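Local atomic coordinates of fasciclin I (PDB entry 1O70), a protein that acts as a neural cell adhesion molecule in Drosophila, the chain described here comprising its third and fourth FAS1 domains. Residues L231-A236 / Y305-E310; S172-M177 / Y196-D201. All coordinates share one frame; numbering follows the deposited sequence.

Interaction 1 of 2, residues L231-A236 / Y305-E310. With SO4 (sulfate ion), chain F.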
ATOM      1  N   LEU A 231      -4.009 -19.064  -3.960  1.00 31.95           N
ATOM      2  CA  LEU A 231      -4.452 -17.689  -3.821  1.00 31.36           C
ATOM      3  C   LEU A 231      -5.689 -17.548  -2.949  1.00 32.70           C
ATOM      4  O   LEU A 231      -5.771 -16.637  -2.125  1.00 34.56           O
ATOM      5  CB  LEU A 231      -4.713 -17.082  -5.198  1.00 29.40           C
ATOM      6  CG  LEU A 231      -3.554 -16.371  -5.914  1.00 29.74           C
ATOM      7  CD1 LEU A 231      -2.204 -16.816  -5.366  1.00 27.78           C
ATOM      8  CD2 LEU A 231      -3.663 -16.625  -7.407  1.00 26.35           C
ATOM      9  N   GLU A 232      -6.661 -18.440  -3.114  1.00 34.29           N
ATOM     10  CA  GLU A 232      -7.876 -18.356  -2.299  1.00 34.06           C
ATOM     11  C   GLU A 232      -7.533 -18.429  -0.825  1.00 32.18           C
ATOM     12  O   GLU A 232      -8.298 -17.972   0.020  1.00 32.57           O
ATOM     13  CB  GLU A 232      -8.844 -19.480  -2.659  1.00 36.47           C
ATOM     14  CG  GLU A 232      -9.236 -19.463  -4.123  1.00 41.97           C
ATOM     15  CD  GLU A 232     -10.222 -20.551  -4.471  1.00 42.88           C
ATOM     16  OE1 GLU A 232     -10.151 -21.630  -3.841  1.00 44.81           O
ATOM     17  OE2 GLU A 232     -11.043 -20.334  -5.387  1.00 43.54           O
ATOM     18  N   ARG A 233      -6.377 -19.008  -0.517  1.00 31.21           N
ATOM     19  CA  ARG A 233      -5.935 -19.120   0.860  1.00 28.76           C
ATOM     20  C   ARG A 233      -5.506 -17.734   1.349  1.00 29.98           C
ATOM     21  O   ARG A 233      -5.550 -17.456   2.543  1.00 30.70           O
ATOM     22  CB  ARG A 233      -4.765 -20.094   0.936  1.00 29.72           C
ATOM     23  CG  ARG A 233      -4.119 -20.200   2.312  1.00 31.89           C
ATOM     24  CD  ARG A 233      -2.845 -21.025   2.260  1.00 32.99           C
ATOM     25  NE  ARG A 233      -3.101 -22.451   2.056  1.00 37.60           N
ATOM     26  CZ  ARG A 233      -2.146 -23.352   1.846  1.00 36.76           C
ATOM     27  NH1 ARG A 233      -0.880 -22.967   1.813  1.00 37.43           N
ATOM     28  NH2 ARG A 233      -2.445 -24.632   1.663  1.00 36.47           N
ATOM     29  N   HIS A 234      -5.098 -16.867   0.420  1.00 30.01           N
ATOM     30  CA  HIS A 234      -4.657 -15.521   0.773  1.00 29.61           C
ATOM     31  C   HIS A 234      -5.777 -14.487   0.770  1.00 30.76           C
ATOM     32  O   HIS A 234      -5.585 -13.355   1.228  1.00 30.34           O
ATOM     33  CB  HIS A 234      -3.572 -15.040  -0.193  1.00 28.67           C
ATOM     34  CG  HIS A 234      -2.322 -15.857  -0.172  1.00 27.42           C
ATOM     35  ND1 HIS A 234      -2.268 -17.140  -0.670  1.00 28.93           N
ATOM     36  CD2 HIS A 234      -1.074 -15.574   0.268  1.00 27.11           C
ATOM     37  CE1 HIS A 234      -1.041 -17.611  -0.539  1.00 27.19           C
ATOM     38  NE2 HIS A 234      -0.297 -16.679   0.028  1.00 26.51           N
ATOM     39  N   LEU A 235      -6.945 -14.882   0.269  1.00 30.01           N
ATOM     40  CA  LEU A 235      -8.080 -13.973   0.144  1.00 30.16           C
ATOM     41  C   LEU A 235      -9.230 -14.130   1.122  1.00 31.96           C
ATOM     42  O   LEU A 235      -9.979 -15.106   1.068  1.00 35.47           O
ATOM     43  CB  LEU A 235      -8.638 -14.052  -1.281  1.00 27.18           C
ATOM     44  CG  LEU A 235      -9.738 -13.041  -1.620  1.00 27.10           C
ATOM     45  CD1 LEU A 235      -9.152 -11.634  -1.596  1.00 24.05           C
ATOM     46  CD2 LEU A 235     -10.328 -13.359  -2.992  1.00 23.99           C
ATOM     47  N   ALA A 236      -9.375 -13.139   1.996  1.00 32.80           N
ATOM     48  CA  ALA A 236     -10.439 -13.120   2.990  1.00 34.87           C
ATOM     49  C   ALA A 236     -11.624 -12.328   2.448  1.00 37.74           C
ATOM     50  O   ALA A 236     -11.476 -11.184   2.025  1.00 38.25           O
ATOM     51  CB  ALA A 236      -9.939 -12.488   4.277  1.00 33.52           C
ATOM     52  N   TYR A 305       6.530 -13.389   1.935  1.00 33.03           N
ATOM     53  CA  TYR A 305       6.547 -14.748   1.416  1.00 34.14           C
ATOM     54  C   TYR A 305       5.112 -15.254   1.398  1.00 32.52           C
ATOM     55  O   TYR A 305       4.320 -14.940   2.286  1.00 32.96           O
ATOM     56  CB  TYR A 305       7.409 -15.626   2.332  1.00 37.33           C
ATOM     57  CG  TYR A 305       7.819 -16.962   1.746  1.00 41.84           C
ATOM     58  CD1 TYR A 305       8.833 -17.043   0.787  1.00 42.23           C
ATOM     59  CD2 TYR A 305       7.180 -18.150   2.138  1.00 43.15           C
ATOM     60  CE1 TYR A 305       9.202 -18.271   0.231  1.00 43.67           C
ATOM     61  CE2 TYR A 305       7.544 -19.386   1.583  1.00 42.97           C
ATOM     62  CZ  TYR A 305       8.553 -19.436   0.630  1.00 43.18           C
ATOM     63  OH  TYR A 305       8.904 -20.638   0.050  1.00 41.28           O
ATOM     64  N   PRO A 306       4.760 -16.051   0.384  1.00 31.06           N
ATOM     65  CA  PRO A 306       3.405 -16.598   0.258  1.00 31.01           C
ATOM     66  C   PRO A 306       3.074 -17.656   1.311  1.00 30.34           C
ATOM     67  O   PRO A 306       3.963 -18.355   1.791  1.00 28.75           O
ATOM     68  CB  PRO A 306       3.404 -17.165  -1.158  1.00 30.89           C
ATOM     69  CG  PRO A 306       4.824 -17.601  -1.338  1.00 29.30           C
ATOM     70  CD  PRO A 306       5.607 -16.470  -0.745  1.00 28.87           C
ATOM     71  N   LEU A 307       1.804 -17.749   1.692  1.00 32.74           N
ATOM     72  CA  LEU A 307       1.388 -18.752   2.666  1.00 36.52           C
ATOM     73  C   LEU A 307       1.521 -20.111   1.981  1.00 38.77           C
ATOM     74  O   LEU A 307       0.571 -20.596   1.370  1.00 39.25           O
ATOM     75  CB  LEU A 307      -0.064 -18.512   3.077  1.00 34.66           C
ATOM     76  CG  LEU A 307      -0.293 -17.150   3.721  1.00 35.05           C
ATOM     77  CD1 LEU A 307      -1.776 -16.899   3.899  1.00 34.71           C
ATOM     78  CD2 LEU A 307       0.442 -17.085   5.055  1.00 34.41           C
ATOM     79  N   LEU A 308       2.702 -20.718   2.076  1.00 42.05           N
ATOM     80  CA  LEU A 308       2.949 -22.001   1.434  1.00 47.35           C
ATOM     81  C   LEU A 308       3.849 -22.928   2.254  1.00 51.86           C
ATOM     82  O   LEU A 308       4.860 -22.498   2.808  1.00 54.14           O
ATOM     83  CB  LEU A 308       3.571 -21.763   0.052  1.00 45.59           C
ATOM     84  CG  LEU A 308       3.465 -22.862  -1.011  1.00 45.42           C
ATOM     85  CD1 LEU A 308       2.008 -23.123  -1.341  1.00 45.74           C
ATOM     86  CD2 LEU A 308       4.221 -22.436  -2.257  1.00 45.79           C
ATOM     87  N   GLU A 309       3.460 -24.199   2.337  1.00 56.25           N
ATOM     88  CA  GLU A 309       4.221 -25.230   3.054  1.00 60.81           C
ATOM     89  C   GLU A 309       4.658 -26.211   1.969  1.00 64.02           C
ATOM     90  O   GLU A 309       4.141 -26.150   0.855  1.00 64.70           O
ATOM     91  CB  GLU A 309       3.323 -25.947   4.066  1.00 60.78           C
ATOM     92  CG  GLU A 309       2.683 -25.032   5.088  1.00 61.75           C
ATOM     93  CD  GLU A 309       1.722 -25.758   6.009  1.00 63.06           C
ATOM     94  OE1 GLU A 309       0.698 -26.275   5.516  1.00 63.98           O
ATOM     95  OE2 GLU A 309       1.992 -25.809   7.228  1.00 63.87           O
ATOM     96  N   GLU A 310       5.598 -27.108   2.253  1.00 68.14           N
ATOM     97  CA  GLU A 310       5.990 -28.034   1.197  1.00 71.55           C
ATOM     98  C   GLU A 310       5.010 -29.194   1.066  1.00 72.02           C
ATOM     99  O   GLU A 310       5.306 -30.193   0.418  1.00 72.66           O
ATOM    100  CB  GLU A 310       7.414 -28.560   1.399  1.00 74.14           C
ATOM    101  CG  GLU A 310       7.645 -29.393   2.631  1.00 77.65           C
ATOM    102  CD  GLU A 310       9.032 -30.017   2.638  1.00 79.80           C
ATOM    103  OE1 GLU A 310      10.030 -29.268   2.509  1.00 80.48           O
ATOM    104  OE2 GLU A 310       9.122 -31.258   2.764  1.00 80.54           O
TER
HETATM  105  S   SO4 F1629      -5.836 -24.573   3.085  1.00 78.68           S
HETATM  106  O1  SO4 F1629      -6.526 -23.291   2.792  1.00 77.40           O
HETATM  107  O2  SO4 F1629      -6.687 -25.403   3.966  1.00 77.63           O
HETATM  108  O3  SO4 F1629      -5.579 -25.297   1.818  1.00 77.48           O
HETATM  109  O4  SO4 F1629      -4.549 -24.292   3.768  1.00 78.44           O
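Arg233 and His234, on the approach to edge strand 235-238, reach across to the backbone of Leu307 and tie this part of the fourth FAS1 domain to the loop that follows strand 298-303. Arg233 leaves CB extended, with CG anti to the backbone N (chi1 174°); CB and CG pass O1 of a sulfate, CG at 3.9 Å, and CD lies 3.8 Å from Leu307 CB. A bend at chi3 then turns the guanidinium, leaving Arg233 NE 2.9 Å from sulfate O4, which sits obliquely to the group. Arg233 NH2 donates a nearly straight hydrogen bond (172°) to sulfate O3 at 3.2 Å; this ion probably came from the crystallisation liquor. Arg233 NH1 donates to Leu307 O at 2.8 Å and also forms a salt bridge with Asp312. The carbonyl oxygen lies near the guanidinium plane, yet NH1 stands above the carbonyl plane, 42° out of it. A leucine in place of Arg233 would probably leave Leu307 O without this donor and Asp312 without its salt-bridge mate. The imidazole of His234 holds the same residue from its other backbone atom: Leu307 N donates to His234 NE2 over 2.9 Å, with the donor tilted from the ring plane. ND1 is hydrogen-bonded to Ile230 O, so both ring nitrogens are engaged, which restrains the ring's rotation. Both backbone polar atoms of Leu307, the centre of an inverse gamma turn, are therefore gripped by side chains. Its own side chain slides past the imidazole, placing CD1 over one face, 4.2 Å from the His234 ring centroid, in a CH-pi contact.

Interaction 2 of 2, residues S172-M177 / Y196-D201. With SO4 (sulfate ion), chain C; SO4 (sulfate ion), chain E.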
ATOM      1  N   SER A 172       3.109  -7.703  -9.482  1.00 26.03           N
ATOM      2  CA  SER A 172       3.076  -8.331 -10.804  1.00 25.33           C
ATOM      3  C   SER A 172       2.977  -9.862 -10.841  1.00 26.74           C
ATOM      4  O   SER A 172       2.207 -10.407 -11.642  1.00 26.18           O
ATOM      5  CB  SER A 172       4.283  -7.877 -11.636  1.00 23.03           C
ATOM      6  OG  SER A 172       5.389  -8.764 -11.497  1.00 28.60           O
ATOM      7  N   ASP A 173       3.733 -10.554  -9.987  1.00 25.91           N
ATOM      8  CA  ASP A 173       3.680 -12.014  -9.969  1.00 26.08           C
ATOM      9  C   ASP A 173       2.336 -12.518  -9.460  1.00 27.62           C
ATOM     10  O   ASP A 173       1.667 -13.326 -10.112  1.00 29.91           O
ATOM     11  CB  ASP A 173       4.809 -12.590  -9.107  1.00 26.09           C
ATOM     12  CG  ASP A 173       6.147 -12.587  -9.819  1.00 25.08           C
ATOM     13  OD1 ASP A 173       6.178 -12.304 -11.021  1.00 28.66           O
ATOM     14  OD2 ASP A 173       7.178 -12.870  -9.187  1.00 28.78           O
ATOM     15  N   THR A 174       1.937 -12.041  -8.289  1.00 26.03           N
ATOM     16  CA  THR A 174       0.663 -12.457  -7.738  1.00 25.43           C
ATOM     17  C   THR A 174      -0.476 -12.091  -8.696  1.00 26.98           C
ATOM     18  O   THR A 174      -1.433 -12.851  -8.840  1.00 25.42           O
ATOM     19  CB  THR A 174       0.408 -11.829  -6.347  1.00 22.72           C
ATOM     20  OG1 THR A 174       1.283 -12.433  -5.389  1.00 23.73           O
ATOM     21  CG2 THR A 174      -1.029 -12.058  -5.906  1.00 21.65           C
ATOM     22  N   TYR A 175      -0.367 -10.954  -9.378  1.00 28.13           N
ATOM     23  CA  TYR A 175      -1.422 -10.549 -10.302  1.00 30.53           C
ATOM     24  C   TYR A 175      -1.454 -11.473 -11.511  1.00 32.41           C
ATOM     25  O   TYR A 175      -2.522 -11.847 -11.998  1.00 33.05           O
ATOM     26  CB  TYR A 175      -1.217  -9.102 -10.759  1.00 29.34           C
ATOM     27  CG  TYR A 175      -2.045  -8.713 -11.966  1.00 29.25           C
ATOM     28  CD1 TYR A 175      -3.441  -8.721 -11.922  1.00 28.47           C
ATOM     29  CD2 TYR A 175      -1.424  -8.347 -13.161  1.00 30.23           C
ATOM     30  CE1 TYR A 175      -4.196  -8.370 -13.044  1.00 29.72           C
ATOM     31  CE2 TYR A 175      -2.160  -7.997 -14.285  1.00 30.45           C
ATOM     32  CZ  TYR A 175      -3.541  -8.010 -14.225  1.00 32.17           C
ATOM     33  OH  TYR A 175      -4.252  -7.658 -15.347  1.00 33.83           O
ATOM     34  N   LYS A 176      -0.278 -11.845 -11.992  1.00 33.55           N
ATOM     35  CA  LYS A 176      -0.197 -12.731 -13.140  1.00 36.28           C
ATOM     36  C   LYS A 176      -0.694 -14.142 -12.809  1.00 37.09           C
ATOM     37  O   LYS A 176      -1.411 -14.757 -13.599  1.00 38.18           O
ATOM     38  CB  LYS A 176       1.237 -12.794 -13.654  1.00 36.71           C
ATOM     39  CG  LYS A 176       1.411 -13.787 -14.774  1.00 43.19           C
ATOM     40  CD  LYS A 176       2.549 -13.381 -15.683  1.00 47.58           C
ATOM     41  CE  LYS A 176       3.891 -13.480 -14.993  1.00 51.12           C
ATOM     42  NZ  LYS A 176       4.980 -13.169 -15.965  1.00 54.91           N
ATOM     43  N   MET A 177      -0.326 -14.639 -11.635  1.00 35.68           N
ATOM     44  CA  MET A 177      -0.731 -15.970 -11.212  1.00 35.40           C
ATOM     45  C   MET A 177      -2.248 -16.095 -11.089  1.00 36.18           C
ATOM     46  O   MET A 177      -2.808 -17.163 -11.325  1.00 35.79           O
ATOM     47  CB  MET A 177      -0.078 -16.309  -9.872  1.00 34.95           C
ATOM     48  CG  MET A 177      -0.164 -17.762  -9.486  1.00 33.24           C
ATOM     49  SD  MET A 177       0.825 -18.065  -7.996  1.00 34.02           S
ATOM     50  CE  MET A 177      -0.299 -18.923  -7.004  1.00 35.19           C
ATOM     51  N   TYR A 196      -6.845  -9.010   0.822  1.00 28.03           N
ATOM     52  CA  TYR A 196      -5.912  -9.851   0.081  1.00 27.43           C
ATOM     53  C   TYR A 196      -4.473  -9.743   0.588  1.00 27.12           C
ATOM     54  O   TYR A 196      -3.868  -8.666   0.552  1.00 27.70           O
ATOM     55  CB  TYR A 196      -5.978  -9.472  -1.409  1.00 24.46           C
ATOM     56  CG  TYR A 196      -5.491 -10.525  -2.395  1.00 24.33           C
ATOM     57  CD1 TYR A 196      -5.402 -10.229  -3.757  1.00 23.98           C
ATOM     58  CD2 TYR A 196      -5.101 -11.800  -1.976  1.00 24.60           C
ATOM     59  CE1 TYR A 196      -4.933 -11.160  -4.680  1.00 23.73           C
ATOM     60  CE2 TYR A 196      -4.634 -12.748  -2.892  1.00 24.84           C
ATOM     61  CZ  TYR A 196      -4.546 -12.420  -4.245  1.00 26.17           C
ATOM     62  OH  TYR A 196      -4.041 -13.339  -5.146  1.00 26.22           O
ATOM     63  N   PHE A 197      -3.942 -10.862   1.075  1.00 26.57           N
ATOM     64  CA  PHE A 197      -2.569 -10.907   1.549  1.00 27.01           C
ATOM     65  C   PHE A 197      -1.770 -11.270   0.316  1.00 27.06           C
ATOM     66  O   PHE A 197      -1.690 -12.437  -0.068  1.00 28.06           O
ATOM     67  CB  PHE A 197      -2.383 -11.965   2.639  1.00 27.35           C
ATOM     68  CG  PHE A 197      -3.159 -11.685   3.883  1.00 26.53           C
ATOM     69  CD1 PHE A 197      -4.500 -12.034   3.958  1.00 27.33           C
ATOM     70  CD2 PHE A 197      -2.576 -10.995   4.945  1.00 28.06           C
ATOM     71  CE1 PHE A 197      -5.265 -11.701   5.068  1.00 27.89           C
ATOM     72  CE2 PHE A 197      -3.329 -10.651   6.068  1.00 27.76           C
ATOM     73  CZ  PHE A 197      -4.681 -11.003   6.128  1.00 28.64           C
ATOM     74  N   VAL A 198      -1.192 -10.245  -0.303  1.00 25.50           N
ATOM     75  CA  VAL A 198      -0.437 -10.398  -1.537  1.00 24.90           C
ATOM     76  C   VAL A 198       1.073 -10.555  -1.430  1.00 25.52           C
ATOM     77  O   VAL A 198       1.772  -9.641  -1.005  1.00 25.63           O
ATOM     78  CB  VAL A 198      -0.672  -9.203  -2.468  1.00 23.10           C
ATOM     79  CG1 VAL A 198       0.119  -9.386  -3.732  1.00 19.19           C
ATOM     80  CG2 VAL A 198      -2.152  -9.056  -2.768  1.00 20.31           C
ATOM     81  N   PRO A 199       1.601 -11.724  -1.819  1.00 24.75           N
ATOM     82  CA  PRO A 199       3.055 -11.894  -1.744  1.00 25.27           C
ATOM     83  C   PRO A 199       3.690 -10.974  -2.808  1.00 26.11           C
ATOM     84  O   PRO A 199       3.203 -10.895  -3.934  1.00 24.94           O
ATOM     85  CB  PRO A 199       3.247 -13.373  -2.075  1.00 22.23           C
ATOM     86  CG  PRO A 199       1.955 -14.006  -1.589  1.00 24.65           C
ATOM     87  CD  PRO A 199       0.929 -13.013  -2.072  1.00 25.08           C
ATOM     88  N   ARG A 200       4.759 -10.268  -2.451  1.00 26.24           N
ATOM     89  CA  ARG A 200       5.427  -9.376  -3.392  1.00 26.70           C
ATOM     90  C   ARG A 200       6.249 -10.221  -4.360  1.00 27.39           C
ATOM     91  O   ARG A 200       6.464 -11.406  -4.117  1.00 26.16           O
ATOM     92  CB  ARG A 200       6.355  -8.421  -2.649  1.00 26.81           C
ATOM     93  CG  ARG A 200       7.430  -9.148  -1.876  1.00 29.18           C
ATOM     94  CD  ARG A 200       8.195  -8.222  -0.961  1.00 28.53           C
ATOM     95  NE  ARG A 200       8.903  -7.193  -1.706  1.00 29.94           N
ATOM     96  CZ  ARG A 200       9.861  -6.429  -1.190  1.00 31.45           C
ATOM     97  NH1 ARG A 200      10.223  -6.582   0.081  1.00 32.88           N
ATOM     98  NH2 ARG A 200      10.458  -5.514  -1.943  1.00 29.75           N
ATOM     99  N   ASP A 201       6.712  -9.621  -5.456  1.00 26.99           N
ATOM    100  CA  ASP A 201       7.512 -10.356  -6.428  1.00 26.73           C
ATOM    101  C   ASP A 201       8.704 -11.062  -5.764  1.00 27.17           C
ATOM    102  O   ASP A 201       8.917 -12.265  -5.984  1.00 27.02           O
ATOM    103  CB  ASP A 201       7.995  -9.413  -7.533  1.00 27.20           C
ATOM    104  CG  ASP A 201       6.954  -9.221  -8.648  1.00 30.76           C
ATOM    105  OD1 ASP A 201       5.764  -9.604  -8.465  1.00 29.82           O
ATOM    106  OD2 ASP A 201       7.328  -8.675  -9.714  1.00 28.41           O
TER
HETATM  107  S   SO4 C1626       9.791  -6.520  -5.343  1.00 39.08           S
HETATM  108  O1  SO4 C1626       8.914  -5.704  -6.176  1.00 43.20           O
HETATM  109  O2  SO4 C1626       8.971  -7.479  -4.584  1.00 38.96           O
HETATM  110  O3  SO4 C1626      10.751  -7.264  -6.171  1.00 39.30           O
HETATM  111  O4  SO4 C1626      10.517  -5.637  -4.410  1.00 44.77           O
HETATM  112  S   SO4 E1628       7.426 -14.770 -13.320  1.00 97.20           S
HETATM  113  O1  SO4 E1628       7.466 -14.566 -14.786  1.00 96.54           O
HETATM  114  O2  SO4 E1628       6.054 -14.526 -12.827  1.00 95.72           O
HETATM  115  O3  SO4 E1628       7.827 -16.159 -13.004  1.00 95.38           O
HETATM  116  O4  SO4 E1628       8.356 -13.823 -12.666  1.00 96.03           O
HETATM  117  O   HOH W   1       3.722 -10.401  -6.553  1.00 22.91           O
HETATM  118  O   HOH W   2      -3.883 -12.331  -7.810  1.00 33.64           O
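Ser172, Asp173 and Thr174, in the first turn of helix 172-177, hydrogen-bond directly to Pro199 at the end of strand 193-199 and to Asp201, which opens helix 201-210. The carboxylate of Asp201 takes two of these bonds: Ser172 OG donates to the syn lone pair of Asp201 OD2 at 2.6 Å, and Asp173 N reaches Asp201 OD1 at 2.7 Å, 21° out of the carboxylate plane. The third runs from Thr174 OG1 to Pro199 O (2.9 Å), in the carbonyl plane and on a lone pair; OG1 in turn accepts from Trp204 NE1. Two waters extend the network. Water 1 accepts from Thr174 N and sits between Pro199 O and Asp201 OD1, whereas water 2 donates to Thr174 O and accepts from Tyr196 OH. The helix crosses strand 196-199 at 114°, their axes 7.9 Å apart, and so lies across one face of the mixed beta-sheet of the fourth FAS1 domain. Apolar contact centres on the methyl of Thr174: CG2, anti to the backbone N, stands 3.6 Å from Val198 CG1. The same Thr174 CG2 also lies 3.4 Å from the hydroxyl oxygen Tyr196 OH, obliquely to the ring. Among the charged groups, the carboxylates of Asp173 and Asp201 stack with planes 22° apart and Asp173 OD2 3.6 Å from Asp201 OD1, a closeness that probably disfavours two full charges. Flanking the contact, Lys176 NZ hydrogen-bonds one sulfate and Arg200 NE another, both ions probably from the crystallisation liquor.

Both contacts belong to the fourth FAS1 domain, their centres 10 Å apart and on the same side of the chain's centre. Along the chain they follow in series, 172-177 with 196-201 being complete before 231-236 with 305-310 begins. They share one sheet, in which strands 193-199 and 235-238 run antiparallel as neighbours, and a probable hydrogen bond from Phe197 N to His234 O (3.0 Å) links them directly. Packing joins them elsewhere: Leu231 meets Tyr196 and Met177, and Pro306 meets Pro199. Interaction 2 thus sets a helix on the sheet, while interaction 1 fastens the chain leaving strand 298-303 near the sheet's edge, together making one continuous region of this adhesion module.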